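Local coordinates for protein putative cytochrome P450 YjiB (Bacillus subtilis subsp. subtilis, PDB 4RM4) that probably acts as a heme-dependent monooxygenase of the cytochrome P450 family, using iron-bound molecular oxygen to oxidise its substrates, at residues T116-L119 against I120-F123; D130-H133 against D134-P138. All coordinates share one frame; numbering follows the deposited sequence.

Interaction 1: residues T116-L119 against I120-F123; sequences TDEL and IQKF
T116 and I120, one turn apart on the alpha-helix 102-123 of this cytochrome P450, illustrate how a helix lines up an apolar face while its outer face stays polar. Three backbone hydrogen bonds join the two halves. I120 N reaches T116 O at 3.1 Å in a nearly straight bond (169° at the hydrogen), and Q121 N meets D117 O in the same four-residue pattern. The next link tightens: K122 N turns to L119 O, only three residues back, at 3.2 Å and with a bent angle of 138°, the donor standing above the carbonyl plane.

The apolar contacts follow the buried side. The two side chains of T116 and I120 run side by side in the same direction, with CG2 of T116 4.0 Å from CD1 of I120. The methyl of T116 is anti to its own N, which leaves OG1 beside the backbone N, bonded to I112 O. On this face T116 and I120 both touch helix 352-369.

Polar and aromatic groups finish the turn. The Q121 chain, extended beyond CG, runs back along the helix, bringing OE1 3.6 Å from E118 CA. The aliphatic part of K122 also lies against the preceding turn, its CG 3.7 Å from E118 O. At the C-terminal side, F123 has CG between its N and carbonyl carbon (chi1 60°), which swings the ring back over the preceding turn. I120 O lies 3.8 Å above the ring plane, offset toward the rim. CD2 of F123 rests 3.3 Å from L119 O.

Interaction 2: residues D130-H133 against D134-P138; sequences DLVH and DFSYP
From D130 to P138 the backbone leaves a strand, enters the short helix 131-136 with D130 as N-cap, and then widens into a pi-type turn at 134-136. The first turn is ordinary, D134 N bonding D130 O at 3.0 Å. After it the spacing grows to five residues: S136 N takes L131 O at 2.9 Å, nearly straight at 168°, and Y137 N takes V132 O at the same length. F135 N, caught in the widening, makes two weak bonds, to L131 O and V132 O.

The cap is built by the carboxylate of D130. OD2 accepts from V132 N, which approaches from above the carboxylate plane, and OD1 accepts a weak bond from H133 N; OD2 is also bonded by F392 N of strand 389-395. D134 returns toward the start of the helix, with a water bridging its OD2 and D130 N, alongside a weak direct bond between those two atoms.

The side chains of V132 and Y137 cross at about a right angle, CG1 of V132 packing 4.0 Å from CB of Y137. The phenol OH hydrogen-bonds D163 OD1, and K159 makes a cation-pi contact with the ring. S136 places OG 3.3 Å from V132 CA, and the same OG hydrogen-bonds S249 OG, of helix 226-257. On the other flank, L131 CD1 meets F135 CB. H133 has CG anti to its N (chi1 180°), which sets the imidazole beside the D134 side chain. Ring and carboxylate planes stand 82° apart, and D134 OD1 lies in the ring plane at the edge, 3.4 Å from H133 CD2.

In the fold
Interaction 1 closes before interaction 2 opens along the chain, and their centres lie 10 Å apart in the fold. The first occupies the C-terminal part of helix 102-123; strand 128-130 then leads into helix 131-136, which carries the second and packs back against the first. F135 joins the two: its CE1 lies 3.6 Å from I120 CG1 and also touches T116 CG2, while P138 CG meets L119 CD2 and D134 O meets F123 CE2. Helix 352-369 touches both contacts, and helix 226-257 covers interaction 2. The pair thus shows successive local turns meeting where helices 102-123, 131-136 and 352-369 pack together, away from the heme pocket.

Interaction 1: residues T116-L119 against I120-F123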
loop_
_atom_site.group_PDB
_atom_site.type_symbol
_atom_site.label_atom_id
_atom_site.label_comp_id
_atom_site.label_asym_id
_atom_site.label_seq_id
_atom_site.Cartn_x
_atom_site.Cartn_y
_atom_site.Cartn_z
ATOM N N THR A 116 -3.654 -18.204 1.535
ATOM C CA THR A 116 -4.578 -17.686 2.531
ATOM C C THR A 116 -5.107 -18.826 3.393
ATOM O O THR A 116 -5.086 -18.750 4.623
ATOM C CB THR A 116 -5.763 -16.951 1.862
ATOM O OG1 THR A 116 -5.263 -15.818 1.131
ATOM C CG2 THR A 116 -6.746 -16.474 2.907
ATOM N N ASP A 117 -5.569 -19.890 2.752
ATOM C CA ASP A 117 -6.131 -21.012 3.503
ATOM C C ASP A 117 -5.097 -21.639 4.433
ATOM O O ASP A 117 -5.427 -22.059 5.538
ATOM C CB ASP A 117 -6.736 -22.062 2.568
ATOM C CG ASP A 117 -7.927 -21.534 1.798
ATOM O OD1 ASP A 117 -8.496 -20.499 2.214
ATOM O OD2 ASP A 117 -8.302 -22.155 0.781
ATOM N N GLU A 118 -3.843 -21.681 3.990
ATOM C CA GLU A 118 -2.772 -22.270 4.798
ATOM C C GLU A 118 -2.455 -21.443 6.038
ATOM O O GLU A 118 -2.195 -21.993 7.109
ATOM C CB GLU A 118 -1.512 -22.484 3.956
ATOM C CG GLU A 118 -1.711 -23.474 2.827
ATOM C CD GLU A 118 -0.404 -23.927 2.208
ATOM O OE1 GLU A 118 0.667 -23.498 2.687
ATOM O OE2 GLU A 118 -0.453 -24.719 1.241
ATOM N N LEU A 119 -2.482 -20.118 5.894
ATOM C CA LEU A 119 -2.277 -19.232 7.031
ATOM C C LEU A 119 -3.369 -19.445 8.064
ATOM O O LEU A 119 -3.094 -19.601 9.253
ATOM C CB LEU A 119 -2.275 -17.768 6.581
ATOM C CG LEU A 119 -0.987 -17.311 5.899
ATOM C CD1 LEU A 119 -1.189 -15.955 5.224
ATOM C CD2 LEU A 119 0.143 -17.263 6.908
ATOM N N ILE A 120 -4.608 -19.447 7.595
ATOM C CA ILE A 120 -5.761 -19.590 8.472
ATOM C C ILE A 120 -5.723 -20.908 9.259
ATOM O O ILE A 120 -6.009 -20.932 10.462
ATOM C CB ILE A 120 -7.080 -19.449 7.688
ATOM C CG1 ILE A 120 -7.201 -18.022 7.136
ATOM C CG2 ILE A 120 -8.261 -19.795 8.580
ATOM C CD1 ILE A 120 -8.454 -17.750 6.324
ATOM N N GLN A 121 -5.339 -21.989 8.583
ATOM C CA GLN A 121 -5.254 -23.309 9.206
ATOM C C GLN A 121 -4.424 -23.303 10.484
ATOM O O GLN A 121 -4.735 -24.027 11.434
ATOM C CB GLN A 121 -4.700 -24.346 8.220
ATOM C CG GLN A 121 -5.746 -24.969 7.305
ATOM C CD GLN A 121 -5.137 -25.735 6.142
ATOM O OE1 GLN A 121 -3.990 -25.497 5.758
ATOM N NE2 GLN A 121 -5.909 -26.657 5.569
ATOM N N LYS A 122 -3.380 -22.477 10.512
ATOM C CA LYS A 122 -2.488 -22.404 11.665
ATOM C C LYS A 122 -3.170 -21.852 12.921
ATOM O O LYS A 122 -2.792 -22.214 14.036
ATOM C CB LYS A 122 -1.234 -21.577 11.341
ATOM C CG LYS A 122 -0.332 -22.170 10.268
ATOM C CD LYS A 122 0.978 -21.385 10.161
ATOM C CE LYS A 122 1.836 -21.863 9.000
ATOM N NZ LYS A 122 2.288 -23.273 9.167
ATOM N N PHE A 123 -4.169 -20.983 12.753
ATOM C CA PHE A 123 -4.848 -20.411 13.918
ATOM C C PHE A 123 -6.349 -20.706 13.984
ATOM O O PHE A 123 -7.069 -20.117 14.794
ATOM C CB PHE A 123 -4.555 -18.907 14.072
ATOM C CG PHE A 123 -4.986 -18.060 12.902
ATOM C CD1 PHE A 123 -6.218 -17.420 12.906
ATOM C CD2 PHE A 123 -4.149 -17.875 11.815
ATOM C CE1 PHE A 123 -6.605 -16.623 11.848
ATOM C CE2 PHE A 123 -4.537 -17.080 10.744
ATOM C CZ PHE A 123 -5.766 -16.454 10.762
#

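Interaction 2: residues D130-H133 against D134-P138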
loop_
_atom_site.group_PDB
_atom_site.type_symbol
_atom_site.label_atom_id
_atom_site.label_comp_id
_atom_site.label_asym_id
_atom_site.label_seq_id
_atom_site.Cartn_x
_atom_site.Cartn_y
_atom_site.Cartn_z
ATOM N N ASP A 130 -3.704 -12.801 17.115
ATOM C CA ASP A 130 -3.320 -11.511 16.560
ATOM C C ASP A 130 -3.519 -11.569 15.049
ATOM O O ASP A 130 -2.840 -12.323 14.351
ATOM C CB ASP A 130 -1.857 -11.218 16.917
ATOM C CG ASP A 130 -1.330 -9.922 16.303
ATOM O OD1 ASP A 130 -0.098 -9.721 16.370
ATOM O OD2 ASP A 130 -2.118 -9.112 15.760
ATOM N N LEU A 131 -4.471 -10.789 14.544
ATOM C CA LEU A 131 -4.762 -10.774 13.118
ATOM C C LEU A 131 -3.543 -10.312 12.304
ATOM O O LEU A 131 -3.326 -10.756 11.176
ATOM C CB LEU A 131 -5.960 -9.865 12.855
ATOM C CG LEU A 131 -6.868 -10.201 11.685
ATOM C CD1 LEU A 131 -7.156 -11.698 11.657
ATOM C CD2 LEU A 131 -8.149 -9.403 11.845
ATOM N N VAL A 132 -2.743 -9.418 12.877
ATOM C CA VAL A 132 -1.570 -8.918 12.158
ATOM C C VAL A 132 -0.499 -10.007 12.082
ATOM O O VAL A 132 -0.186 -10.495 11.000
ATOM C CB VAL A 132 -1.000 -7.621 12.782
ATOM C CG1 VAL A 132 0.187 -7.110 11.981
ATOM C CG2 VAL A 132 -2.071 -6.548 12.837
ATOM N N HIS A 133 0.044 -10.412 13.230
ATOM C CA HIS A 133 1.155 -11.364 13.218
ATOM C C HIS A 133 0.809 -12.665 12.501
ATOM O O HIS A 133 1.617 -13.210 11.747
ATOM C CB HIS A 133 1.657 -11.680 14.638
ATOM C CG HIS A 133 2.803 -12.647 14.658
ATOM N ND1 HIS A 133 4.122 -12.242 14.636
ATOM C CD2 HIS A 133 2.826 -14.002 14.648
ATOM C CE1 HIS A 133 4.907 -13.306 14.632
ATOM N NE2 HIS A 133 4.146 -14.386 14.638
ATOM N N ASP A 134 -0.401 -13.164 12.734
ATOM C CA ASP A 134 -0.788 -14.476 12.246
ATOM C C ASP A 134 -1.306 -14.503 10.816
ATOM O O ASP A 134 -1.374 -15.566 10.202
ATOM C CB ASP A 134 -1.883 -15.069 13.138
ATOM C CG ASP A 134 -1.413 -15.321 14.553
ATOM O OD1 ASP A 134 -0.196 -15.473 14.764
ATOM O OD2 ASP A 134 -2.269 -15.379 15.461
ATOM N N PHE A 135 -1.722 -13.355 10.294
ATOM C CA PHE A 135 -2.473 -13.360 9.043
ATOM C C PHE A 135 -2.069 -12.235 8.094
ATOM O O PHE A 135 -1.461 -12.493 7.068
ATOM C CB PHE A 135 -3.981 -13.349 9.316
ATOM C CG PHE A 135 -4.837 -13.572 8.091
ATOM C CD1 PHE A 135 -4.717 -14.733 7.335
ATOM C CD2 PHE A 135 -5.778 -12.630 7.712
ATOM C CE1 PHE A 135 -5.506 -14.946 6.219
ATOM C CE2 PHE A 135 -6.576 -12.828 6.596
ATOM C CZ PHE A 135 -6.450 -13.988 5.848
ATOM N N SER A 136 -2.395 -10.992 8.433
ATOM C CA SER A 136 -2.190 -9.902 7.471
ATOM C C SER A 136 -0.725 -9.544 7.224
ATOM O O SER A 136 -0.393 -9.102 6.130
ATOM C CB SER A 136 -3.000 -8.660 7.867
ATOM O OG SER A 136 -2.518 -8.111 9.072
ATOM N N TYR A 137 0.147 -9.726 8.222
ATOM C CA TYR A 137 1.589 -9.478 8.041
ATOM C C TYR A 137 2.278 -10.480 7.089
ATOM O O TYR A 137 2.946 -10.084 6.116
ATOM C CB TYR A 137 2.318 -9.374 9.400
ATOM C CG TYR A 137 3.797 -9.728 9.385
ATOM C CD1 TYR A 137 4.705 -8.989 8.649
ATOM C CD2 TYR A 137 4.278 -10.795 10.139
ATOM C CE1 TYR A 137 6.068 -9.304 8.650
ATOM C CE2 TYR A 137 5.633 -11.119 10.148
ATOM C CZ TYR A 137 6.520 -10.374 9.401
ATOM O OH TYR A 137 7.862 -10.702 9.415
ATOM N N PRO A 138 2.118 -11.780 7.343
ATOM C CA PRO A 138 2.805 -12.733 6.461
ATOM C C PRO A 138 2.220 -12.859 5.048
ATOM O O PRO A 138 2.969 -13.150 4.098
ATOM C CB PRO A 138 2.643 -14.061 7.203
ATOM C CG PRO A 138 1.398 -13.873 8.038
ATOM C CD PRO A 138 1.470 -12.451 8.491
HETATM O O HOH W 1 -1.586 -14.501 18.333
#